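NOVP (Streptomyces caeruleus, PDB 2WK1) catalyses the S-adenosyl-L-methionine-dependent methylation of the noviose 4-hydroxyl, the penultimate step in the biosynthesis of the aminocoumarin antibiotic novobiocin. Local coordinates at residues Asp218-Pro232 and Asp244-Tyr258. Residues are numbered along the deposited sequence; the frame is centred on the assembly and turned at random.
Sequences DLYESTWDTLTNLYP and DYMMCPPCKDAVDEY. With SAH (S-adenosyl-L-homocysteine), chain B; EDO (1,2-ethanediol), chain F.
In the Rossmann-like methyltransferase fold, helix 220-230 and the first turns of helix 249-261 (residues 249-258) follow the adjacent parallel strands 210-215 and 238-242; these segments run side by side at 26°, their axes 8.2 Å apart. Tyr220 is a knob among Pro250, Asp253, Ala254 and Glu257: its CD2 lies 3.6 Å from Ala254 CB, while the ring edge meets Pro250 O. With CG anti to the backbone N (chi1 172°), the ring reaches along 249-258 toward Glu257, whose OE1 lies at the ring edge; Glu257 has two conformers, and the very short approach of OE1 to Tyr220 OH is doubtful. Further on, Tyr258 turns its edge to the face of the six-membered ring of Trp224, an edge-to-face pair (centroids 5.7 Å apart, planes at 75°), and receives Leu227 CB over its ring centre, 3.7 Å away. Tyr231 completes the aromatic cluster, and a water links Tyr258 OH to Thr228 O. At the N-terminal ends, the Cys248-Cys251 disulfide packs against Asp218 O, 3.3 Å from Cys251 SG. Asp218 OD1 and OD2 of Asp244, a predicted magnesium ligand, approach to 3.6 Å. Ser222 OG donates to N7 of S-adenosylhomocysteine (2.8 Å). The interface is thus largely apolar and aromatic, with polar groups at its margin, whereas its acidic N-terminal end, beside the bound S-adenosylhomocysteine, would be expected to attract a cation.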
ATOM      1  N   ASP A 218     -25.482   7.527   0.094  1.00 17.02           N
ATOM      2  CA  ASP A 218     -26.377   6.458  -0.402  1.00 17.73           C
ATOM      3  C   ASP A 218     -27.891   6.686  -0.469  1.00 17.26           C
ATOM      4  O   ASP A 218     -28.542   5.972  -1.201  1.00 18.79           O
ATOM      5  CB  ASP A 218     -26.114   5.150   0.362  1.00 18.98           C
ATOM      6  CG  ASP A 218     -24.858   4.430  -0.101  1.00 24.27           C
ATOM      7  OD1 ASP A 218     -24.552   4.409  -1.322  1.00 31.97           O
ATOM      8  OD2 ASP A 218     -24.167   3.885   0.774  1.00 28.39           O
ATOM      9  N   LEU A 219     -28.430   7.658   0.263  1.00 15.20           N
ATOM     10  CA  LEU A 219     -29.878   7.896   0.335  1.00 14.50           C
ATOM     11  C   LEU A 219     -30.266   9.263  -0.145  1.00 14.33           C
ATOM     12  O   LEU A 219     -29.460  10.188  -0.098  1.00 14.15           O
ATOM     13  CB  LEU A 219     -30.342   7.823   1.795  1.00 15.19           C
ATOM     14  CG  LEU A 219     -30.092   6.566   2.591  1.00 16.93           C
ATOM     15  CD1 LEU A 219     -30.596   6.755   4.034  1.00 19.22           C
ATOM     16  CD2 LEU A 219     -30.766   5.441   1.893  1.00 20.05           C
ATOM     17  N   TYR A 220     -31.519   9.406  -0.560  1.00 14.32           N
ATOM     18  CA  TYR A 220     -32.059  10.723  -0.873  1.00 13.98           C
ATOM     19  C   TYR A 220     -31.885  11.640   0.320  1.00 14.29           C
ATOM     20  O   TYR A 220     -31.416  12.788   0.177  1.00 14.04           O
ATOM     21  CB  TYR A 220     -33.537  10.626  -1.252  1.00 14.51           C
ATOM     22  CG  TYR A 220     -34.243  11.951  -1.402  1.00 15.20           C
ATOM     23  CD1 TYR A 220     -34.779  12.604  -0.303  1.00 17.09           C
ATOM     24  CD2 TYR A 220     -34.363  12.543  -2.645  1.00 16.43           C
ATOM     25  CE1 TYR A 220     -35.436  13.816  -0.445  1.00 19.42           C
ATOM     26  CE2 TYR A 220     -35.013  13.746  -2.806  1.00 17.23           C
ATOM     27  CZ  TYR A 220     -35.540  14.384  -1.696  1.00 19.33           C
ATOM     28  OH  TYR A 220     -36.210  15.588  -1.842  1.00 23.47           O
ATOM     29  N   GLU A 221     -32.277  11.171   1.504  1.00 14.57           N
ATOM     30  CA  GLU A 221     -32.262  12.080   2.640  1.00 15.42           C
ATOM     31  C   GLU A 221     -30.862  12.509   3.041  1.00 14.80           C
ATOM     32  O   GLU A 221     -30.641  13.678   3.367  1.00 16.24           O
ATOM     33  CB  GLU A 221     -33.066  11.535   3.803  1.00 17.18           C
ATOM     34  CG  GLU A 221     -32.575  10.362   4.554  1.00 21.36           C
ATOM     35  CD  GLU A 221     -33.312  10.312   5.892  1.00 26.26           C
ATOM     36  OE1 GLU A 221     -34.473   9.854   5.920  1.00 27.15           O
ATOM     37  OE2 GLU A 221     -32.760  10.812   6.888  1.00 31.81           O
ATOM     38  N   SER A 222     -29.922  11.578   2.992  1.00 13.71           N
ATOM     39  CA  SER A 222     -28.548  11.872   3.301  1.00 13.94           C
ATOM     40  C   SER A 222     -27.989  12.891   2.336  1.00 12.96           C
ATOM     41  O   SER A 222     -27.286  13.821   2.740  1.00 14.02           O
ATOM     42  CB  SER A 222     -27.712  10.606   3.273  1.00 14.28           C
ATOM     43  OG  SER A 222     -28.203   9.634   4.193  1.00 14.65           O
ATOM     44  N   THR A 223     -28.294  12.719   1.053  1.00 12.88           N
ATOM     45  CA  THR A 223     -27.785  13.607   0.018  1.00 12.44           C
ATOM     46  C   THR A 223     -28.405  14.993   0.127  1.00 12.91           C
ATOM     47  O   THR A 223     -27.713  15.976   0.035  1.00 13.23           O
ATOM     48  CB  THR A 223     -28.037  12.989  -1.380  1.00 13.37           C
ATOM     49  OG1 THR A 223     -27.463  11.682  -1.424  1.00 14.25           O
ATOM     50  CG2 THR A 223     -27.466  13.822  -2.489  1.00 14.93           C
ATOM     51  N   TRP A 224     -29.703  15.047   0.345  1.00 13.88           N
ATOM     52  CA  TRP A 224     -30.391  16.320   0.509  1.00 14.67           C
ATOM     53  C   TRP A 224     -29.843  17.077   1.711  1.00 14.54           C
ATOM     54  O   TRP A 224     -29.575  18.279   1.640  1.00 15.65           O
ATOM     55  CB  TRP A 224     -31.913  16.085   0.647  1.00 14.94           C
ATOM     56  CG  TRP A 224     -32.638  17.381   0.710  1.00 16.10           C
ATOM     57  CD1 TRP A 224     -33.026  18.036   1.832  1.00 18.00           C
ATOM     58  CD2 TRP A 224     -32.983  18.227  -0.396  1.00 15.78           C
ATOM     59  NE1 TRP A 224     -33.621  19.228   1.495  1.00 19.54           N
ATOM     60  CE2 TRP A 224     -33.605  19.368   0.132  1.00 18.87           C
ATOM     61  CE3 TRP A 224     -32.845  18.119  -1.778  1.00 16.83           C
ATOM     62  CZ2 TRP A 224     -34.071  20.408  -0.686  1.00 19.39           C
ATOM     63  CZ3 TRP A 224     -33.318  19.153  -2.586  1.00 19.68           C
ATOM     64  CH2 TRP A 224     -33.920  20.275  -2.035  1.00 20.04           C
ATOM     65  N   ASP A 225     -29.672  16.376   2.825  1.00 14.76           N
ATOM     66  CA  ASP A 225     -29.158  17.043   4.039  1.00 15.57           C
ATOM     67  C   ASP A 225     -27.709  17.526   3.868  1.00 14.46           C
ATOM     68  O   ASP A 225     -27.309  18.574   4.385  1.00 15.17           O
ATOM     69  CB  ASP A 225     -29.276  16.126   5.243  1.00 16.69           C
ATOM     70  CG  ASP A 225     -30.739  15.896   5.663  1.00 20.99           C
ATOM     71  OD1 ASP A 225     -31.634  16.658   5.220  1.00 25.41           O
ATOM     72  OD2 ASP A 225     -30.965  14.935   6.419  1.00 25.94           O
ATOM     73  N   THR A 226     -26.932  16.806   3.073  1.00 12.97           N
ATOM     74  CA  THR A 226     -25.587  17.234   2.790  1.00 12.13           C
ATOM     75  C   THR A 226     -25.585  18.491   1.936  1.00 12.08           C
ATOM     76  O   THR A 226     -24.903  19.476   2.246  1.00 12.10           O
ATOM     77  CB  THR A 226     -24.791  16.122   2.101  1.00 12.13           C
ATOM     78  OG1 THR A 226     -24.656  14.990   2.984  1.00 14.41           O
ATOM     79  CG2 THR A 226     -23.423  16.623   1.735  1.00 12.77           C
ATOM     80  N   LEU A 227     -26.321  18.459   0.822  1.00 11.56           N
ATOM     81  CA  LEU A 227     -26.335  19.631  -0.043  1.00 11.94           C
ATOM     82  C   LEU A 227     -26.895  20.876   0.672  1.00 12.45           C
ATOM     83  O   LEU A 227     -26.357  21.976   0.559  1.00 12.88           O
ATOM     84  CB  LEU A 227     -27.118  19.384  -1.322  1.00 12.23           C
ATOM     85  CG  LEU A 227     -26.428  18.464  -2.324  1.00 13.17           C
ATOM     86  CD1 LEU A 227     -27.464  17.945  -3.346  1.00 15.09           C
ATOM     87  CD2 LEU A 227     -25.271  19.199  -2.984  1.00 15.67           C
ATOM     88  N   THR A 228     -28.011  20.711   1.365  1.00 13.31           N
ATOM     89  CA  THR A 228     -28.652  21.877   1.953  1.00 15.22           C
ATOM     90  C   THR A 228     -27.725  22.565   2.962  1.00 14.83           C
ATOM     91  O   THR A 228     -27.658  23.789   3.021  1.00 15.95           O
ATOM     92  CB  THR A 228     -30.004  21.560   2.593  1.00 16.62           C
ATOM     93  OG1 THR A 228     -29.883  20.589   3.595  1.00 22.09           O
ATOM     94  CG2 THR A 228     -30.981  21.122   1.593  1.00 18.05           C
ATOM     95  N   ASN A 229     -27.009  21.781   3.746  1.00 14.64           N
ATOM     96  CA  ASN A 229     -26.157  22.340   4.799  1.00 14.15           C
ATOM     97  C   ASN A 229     -24.764  22.725   4.332  1.00 14.02           C
ATOM     98  O   ASN A 229     -24.184  23.653   4.883  1.00 16.28           O
ATOM     99  CB  ASN A 229     -26.062  21.339   5.942  1.00 14.30           C
ATOM    100  CG  ASN A 229     -27.359  21.265   6.714  1.00 16.11           C
ATOM    101  OD1 ASN A 229     -27.756  22.251   7.359  1.00 19.51           O
ATOM    102  ND2 ASN A 229     -28.032  20.119   6.662  1.00 16.10           N
ATOM    103  N   LEU A 230     -24.205  22.003   3.345  1.00 12.30           N
ATOM    104  CA  LEU A 230     -22.817  22.223   2.969  1.00 12.39           C
ATOM    105  C   LEU A 230     -22.584  22.885   1.629  1.00 11.61           C
ATOM    106  O   LEU A 230     -21.548  23.533   1.455  1.00 12.31           O
ATOM    107  CB  LEU A 230     -22.000  20.933   3.046  1.00 12.18           C
ATOM    108  CG  LEU A 230     -21.955  20.219   4.410  1.00 12.20           C
ATOM    109  CD1 LEU A 230     -21.050  19.016   4.366  1.00 12.95           C
ATOM    110  CD2 LEU A 230     -21.526  21.156   5.549  1.00 13.76           C
ATOM    111  N   TYR A 231     -23.507  22.776   0.675  1.00 12.32           N
ATOM    112  CA  TYR A 231     -23.257  23.439  -0.601  1.00 12.26           C
ATOM    113  C   TYR A 231     -23.037  24.957  -0.485  1.00 12.54           C
ATOM    114  O   TYR A 231     -22.142  25.502  -1.143  1.00 13.29           O
ATOM    115  CB  TYR A 231     -24.337  23.148  -1.632  1.00 13.01           C
ATOM    116  CG  TYR A 231     -23.981  23.765  -2.957  1.00 14.37           C
ATOM    117  CD1 TYR A 231     -22.955  23.217  -3.710  1.00 17.03           C
ATOM    118  CD2 TYR A 231     -24.594  24.925  -3.424  1.00 15.44           C
ATOM    119  CE1 TYR A 231     -22.568  23.740  -4.905  1.00 17.48           C
ATOM    120  CE2 TYR A 231     -24.203  25.457  -4.680  1.00 17.87           C
ATOM    121  CZ  TYR A 231     -23.177  24.834  -5.391  1.00 17.26           C
ATOM    122  OH  TYR A 231     -22.717  25.224  -6.650  1.00 21.44           O
ATOM    123  N   PRO A 232     -23.770  25.630   0.416  1.00 13.94           N
ATOM    124  CA  PRO A 232     -23.516  27.067   0.536  1.00 14.56           C
ATOM    125  C   PRO A 232     -22.097  27.440   0.982  1.00 14.58           C
ATOM    126  O   PRO A 232     -21.708  28.599   0.846  1.00 16.99           O
ATOM    127  CB  PRO A 232     -24.545  27.515   1.583  1.00 16.19           C
ATOM    128  CG  PRO A 232     -25.649  26.562   1.459  1.00 15.23           C
ATOM    129  CD  PRO A 232     -24.970  25.236   1.162  1.00 13.94           C
ATOM    130  N   ASP A 244     -22.554   8.327  -6.229  1.00 13.52           N
ATOM    131  CA  ASP A 244     -23.532   7.319  -6.689  1.00 15.86           C
ATOM    132  C   ASP A 244     -24.666   8.133  -7.269  1.00 16.59           C
ATOM    133  O   ASP A 244     -25.601   8.498  -6.566  1.00 20.65           O
ATOM    134  CB  ASP A 244     -24.018   6.477  -5.477  1.00 17.48           C
ATOM    135  CG  ASP A 244     -24.700   5.148  -5.851  1.00 20.62           C
ATOM    136  OD1 ASP A 244     -24.810   4.796  -7.031  1.00 22.51           O
ATOM    137  OD2 ASP A 244     -25.107   4.429  -4.904  1.00 27.63           O
ATOM    138  N   TYR A 245     -24.539   8.469  -8.534  1.00 15.57           N
ATOM    139  CA  TYR A 245     -25.541   9.284  -9.231  1.00 14.68           C
ATOM    140  C   TYR A 245     -26.242   8.486 -10.312  1.00 14.83           C
ATOM    141  O   TYR A 245     -27.463   8.411 -10.361  1.00 16.28           O
ATOM    142  CB  TYR A 245     -24.881  10.533  -9.852  1.00 14.24           C
ATOM    143  CG  TYR A 245     -25.825  11.449 -10.623  1.00 13.70           C
ATOM    144  CD1 TYR A 245     -26.590  12.397  -9.964  1.00 13.84           C
ATOM    145  CD2 TYR A 245     -25.940  11.371 -11.994  1.00 13.49           C
ATOM    146  CE1 TYR A 245     -27.465  13.229 -10.651  1.00 13.37           C
ATOM    147  CE2 TYR A 245     -26.779  12.210 -12.695  1.00 14.11           C
ATOM    148  CZ  TYR A 245     -27.558  13.123 -12.021  1.00 13.16           C
ATOM    149  OH  TYR A 245     -28.401  13.935 -12.736  1.00 14.65           O
ATOM    150  N   MET A 246     -25.489   7.939 -11.237  1.00 15.24           N
ATOM    151  CA  MET A 246     -26.138   7.364 -12.399  1.00 16.45           C
ATOM    152  C   MET A 246     -27.063   6.208 -12.090  1.00 17.83           C
ATOM    153  O   MET A 246     -28.137   6.100 -12.717  1.00 19.92           O
ATOM    154  CB  MET A 246     -24.849   6.588 -13.419  0.50 16.68           C
ATOM    155  CG  MET A 246     -24.007   7.689 -13.755  0.50 14.90           C
ATOM    156  SD  MET A 246     -23.053   6.991 -15.014  0.50 14.72           S
ATOM    157  CE  MET A 246     -21.690   8.278 -14.965  0.50  9.96           C
ATOM    158  N   MET A 247     -26.695   5.375 -11.128  1.00 18.79           N
ATOM    159  CA  MET A 247     -27.432   4.126 -10.882  1.00 20.34           C
ATOM    160  C   MET A 247     -28.171   4.130  -9.566  1.00 20.83           C
ATOM    161  O   MET A 247     -28.628   3.071  -9.115  1.00 21.61           O
ATOM    162  CB  MET A 247     -26.477   2.923 -10.878  1.00 21.39           C
ATOM    163  CG  MET A 247     -25.506   2.878 -11.998  1.00 23.98           C
ATOM    164  SD  MET A 247     -26.293   3.120 -13.573  1.00 27.62           S
ATOM    165  CE  MET A 247     -27.505   1.803 -13.638  1.00 29.27           C
ATOM    166  N   CYS A 248     -28.314   5.308  -8.948  1.00 20.41           N
ATOM    167  CA  CYS A 248     -29.024   5.431  -7.671  1.00 21.03           C
ATOM    168  C   CYS A 248     -30.185   6.390  -7.826  1.00 18.90           C
ATOM    169  O   CYS A 248     -30.003   7.595  -7.747  1.00 18.63           O
ATOM    170  CB  CYS A 248     -28.112   5.953  -6.562  1.00 22.27           C
ATOM    171  SG  CYS A 248     -28.960   6.148  -4.956  1.00 28.20           S
ATOM    172  N   PRO A 249     -31.400   5.870  -8.078  1.00 18.29           N
ATOM    173  CA  PRO A 249     -32.510   6.774  -8.330  1.00 17.58           C
ATOM    174  C   PRO A 249     -32.770   7.817  -7.240  1.00 16.65           C
ATOM    175  O   PRO A 249     -32.960   8.992  -7.587  1.00 15.74           O
ATOM    176  CB  PRO A 249     -33.703   5.823  -8.522  1.00 17.52           C
ATOM    177  CG  PRO A 249     -33.106   4.534  -8.959  1.00 19.68           C
ATOM    178  CD  PRO A 249     -31.770   4.462  -8.299  1.00 19.20           C
ATOM    179  N   PRO A 250     -32.722   7.424  -5.948  1.00 16.87           N
ATOM    180  CA  PRO A 250     -33.011   8.447  -4.937  1.00 16.64           C
ATOM    181  C   PRO A 250     -31.917   9.502  -4.824  1.00 16.32           C
ATOM    182  O   PRO A 250     -32.198  10.662  -4.553  1.00 15.16           O
ATOM    183  CB  PRO A 250     -33.160   7.637  -3.648  1.00 17.66           C
ATOM    184  CG  PRO A 250     -33.626   6.270  -4.115  1.00 18.88           C
ATOM    185  CD  PRO A 250     -32.775   6.066  -5.361  1.00 17.14           C
ATOM    186  N   CYS A 251     -30.667   9.111  -5.058  1.00 16.51           N
ATOM    187  CA  CYS A 251     -29.568  10.058  -4.997  1.00 18.06           C
ATOM    188  C   CYS A 251     -29.651  11.002  -6.178  1.00 15.80           C
ATOM    189  O   CYS A 251     -29.449  12.215  -6.046  1.00 16.08           O
ATOM    190  CB  CYS A 251     -28.231   9.295  -5.011  1.00 18.75           C
ATOM    191  SG  CYS A 251     -28.093   7.832  -3.904  1.00 32.18           S
ATOM    192  N   LYS A 252     -29.941  10.447  -7.357  1.00 15.49           N
ATOM    193  CA  LYS A 252     -30.163  11.240  -8.551  1.00 15.19           C
ATOM    194  C   LYS A 252     -31.314  12.239  -8.339  1.00 14.81           C
ATOM    195  O   LYS A 252     -31.205  13.409  -8.676  1.00 15.66           O
ATOM    196  CB  LYS A 252     -30.444  10.297  -9.735  1.00 16.96           C
ATOM    197  CG  LYS A 252     -30.369  10.941 -11.100  1.00 17.58           C
ATOM    198  CD  LYS A 252     -30.723  10.007 -12.294  1.00 20.04           C
ATOM    199  CE  LYS A 252     -29.645   9.027 -12.685  1.00 19.78           C
ATOM    200  NZ  LYS A 252     -30.052   7.966 -13.676  1.00 15.99           N
ATOM    201  N   ASP A 253     -32.391  11.777  -7.711  1.00 14.31           N
ATOM    202  CA  ASP A 253     -33.500  12.673  -7.381  1.00 14.36           C
ATOM    203  C   ASP A 253     -33.061  13.863  -6.508  1.00 14.15           C
ATOM    204  O   ASP A 253     -33.411  15.001  -6.780  1.00 14.86           O
ATOM    205  CB  ASP A 253     -34.601  11.944  -6.603  1.00 14.31           C
ATOM    206  CG  ASP A 253     -35.420  10.956  -7.419  1.00 16.40           C
ATOM    207  OD1 ASP A 253     -35.343  10.919  -8.645  1.00 19.26           O
ATOM    208  OD2 ASP A 253     -36.163  10.168  -6.783  1.00 18.54           O
ATOM    209  N   ALA A 254     -32.306  13.593  -5.444  1.00 13.08           N
ATOM    210  CA  ALA A 254     -31.890  14.646  -4.533  1.00 13.19           C
ATOM    211  C   ALA A 254     -30.969  15.669  -5.212  1.00 13.27           C
ATOM    212  O   ALA A 254     -31.137  16.881  -5.047  1.00 13.78           O
ATOM    213  CB  ALA A 254     -31.213  14.050  -3.290  1.00 14.23           C
ATOM    214  N   VAL A 255     -29.987  15.184  -5.973  1.00 12.65           N
ATOM    215  CA  VAL A 255     -29.054  16.090  -6.644  1.00 12.94           C
ATOM    216  C   VAL A 255     -29.769  16.935  -7.674  1.00 12.91           C
ATOM    217  O   VAL A 255     -29.591  18.178  -7.745  1.00 13.45           O
ATOM    218  CB  VAL A 255     -27.883  15.284  -7.280  1.00 12.53           C
ATOM    219  CG1 VAL A 255     -27.044  16.162  -8.217  1.00 13.96           C
ATOM    220  CG2 VAL A 255     -27.045  14.631  -6.182  1.00 12.49           C
ATOM    221  N   ASP A 256     -30.631  16.286  -8.463  1.00 13.45           N
ATOM    222  CA  ASP A 256     -31.323  17.047  -9.502  1.00 14.79           C
ATOM    223  C   ASP A 256     -32.300  18.048  -8.908  1.00 15.07           C
ATOM    224  O   ASP A 256     -32.418  19.174  -9.397  1.00 15.73           O
ATOM    225  CB  ASP A 256     -32.059  16.109 -10.458  1.00 15.51           C
ATOM    226  CG  ASP A 256     -31.132  15.322 -11.374  1.00 16.94           C
ATOM    227  OD1 ASP A 256     -29.901  15.557 -11.401  1.00 16.55           O
ATOM    228  OD2 ASP A 256     -31.658  14.453 -12.109  1.00 18.69           O
ATOM    229  N   GLU A 257     -32.991  17.656  -7.846  1.00 15.06           N
ATOM    230  CA  GLU A 257     -33.927  18.585  -7.224  1.00 15.56           C
ATOM    231  C   GLU A 257     -33.236  19.784  -6.593  1.00 15.58           C
ATOM    232  O   GLU A 257     -33.688  20.916  -6.724  1.00 16.46           O
ATOM    233  CB  GLU A 257     -34.768  17.739  -5.876  0.50 16.19           C
ATOM    234  CG  GLU A 257     -35.800  18.618  -5.252  0.50 12.03           C
ATOM    235  CD  GLU A 257     -36.294  17.918  -4.148  0.50 17.35           C
ATOM    236  OE1 GLU A 257     -36.108  16.819  -3.933  0.50 20.14           O
ATOM    237  OE2 GLU A 257     -37.005  18.621  -3.277  0.50 19.14           O
ATOM    238  N   TYR A 258     -32.122  19.543  -5.925  1.00 14.68           N
ATOM    239  CA  TYR A 258     -31.391  20.636  -5.310  1.00 14.76           C
ATOM    240  C   TYR A 258     -30.861  21.603  -6.363  1.00 14.95           C
ATOM    241  O   TYR A 258     -31.006  22.827  -6.240  1.00 16.12           O
ATOM    242  CB  TYR A 258     -30.222  20.100  -4.465  1.00 15.01           C
ATOM    243  CG  TYR A 258     -29.530  21.181  -3.665  1.00 14.40           C
ATOM    244  CD1 TYR A 258     -30.028  21.593  -2.437  1.00 15.43           C
ATOM    245  CD2 TYR A 258     -28.417  21.853  -4.164  1.00 14.80           C
ATOM    246  CE1 TYR A 258     -29.416  22.608  -1.735  1.00 14.89           C
ATOM    247  CE2 TYR A 258     -27.796  22.873  -3.454  1.00 15.28           C
ATOM    248  CZ  TYR A 258     -28.318  23.259  -2.253  1.00 15.19           C
ATOM    249  OH  TYR A 258     -27.725  24.273  -1.543  1.00 15.37           O
TER
HETATM  250  N   SAH B 301     -16.915   6.923   0.714  1.00 13.37           N
HETATM  251  CA  SAH B 301     -16.767   5.527   1.248  1.00 12.08           C
HETATM  252  CB  SAH B 301     -18.077   4.756   1.070  1.00 12.83           C
HETATM  253  CG  SAH B 301     -19.235   5.317   1.883  1.00 12.65           C
HETATM  254  SD  SAH B 301     -20.444   4.045   2.275  1.00 13.50           S
HETATM  255  C   SAH B 301     -15.558   4.858   0.655  1.00 12.60           C
HETATM  256  O   SAH B 301     -15.480   3.624   0.634  1.00 12.66           O
HETATM  257  OXT SAH B 301     -14.619   5.550   0.286  1.00 13.28           O
HETATM  258  C5' SAH B 301     -21.814   5.039   2.896  1.00 12.31           C
HETATM  259  C4' SAH B 301     -21.496   5.701   4.254  1.00 11.69           C
HETATM  260  O4' SAH B 301     -22.488   6.728   4.499  1.00 11.41           O
HETATM  261  C3' SAH B 301     -21.499   4.753   5.453  1.00 12.46           C
HETATM  262  O3' SAH B 301     -20.262   4.808   6.187  1.00 13.07           O
HETATM  263  C2' SAH B 301     -22.698   5.255   6.286  1.00 11.81           C
HETATM  264  O2' SAH B 301     -22.558   5.108   7.700  1.00 13.24           O
HETATM  265  C1' SAH B 301     -22.797   6.734   5.897  1.00 10.43           C
HETATM  266  N9  SAH B 301     -24.115   7.367   5.990  1.00 10.57           N
HETATM  267  C8  SAH B 301     -25.098   7.264   5.059  1.00 12.23           C
HETATM  268  N7  SAH B 301     -26.139   8.074   5.373  1.00 12.06           N
HETATM  269  C5  SAH B 301     -25.794   8.721   6.514  1.00 10.80           C
HETATM  270  C6  SAH B 301     -26.398   9.738   7.337  1.00 11.01           C
HETATM  271  N6  SAH B 301     -27.597  10.210   7.037  1.00 12.27           N
HETATM  272  N1  SAH B 301     -25.715  10.179   8.399  1.00 11.08           N
HETATM  273  C2  SAH B 301     -24.478   9.736   8.687  1.00 10.84           C
HETATM  274  N3  SAH B 301     -23.839   8.795   7.985  1.00 10.66           N
HETATM  275  C4  SAH B 301     -24.458   8.298   6.893  1.00 10.29           C
HETATM  276  C1  EDO F 551     -24.427  11.449  -2.475  1.00 27.20           C
HETATM  277  O1  EDO F 551     -24.701  11.350  -1.028  1.00 23.07           O
HETATM  278  C2  EDO F 551     -24.894  10.258  -3.335  1.00 27.25           C
HETATM  279  O2  EDO F 551     -23.768   9.408  -3.660  1.00 27.28           O
HETATM  280  O   HOH W   1     -27.280   4.040  -2.897  1.00 30.97           O
HETATM  281  O   HOH W   2     -28.766  25.076   0.775  1.00 18.93           O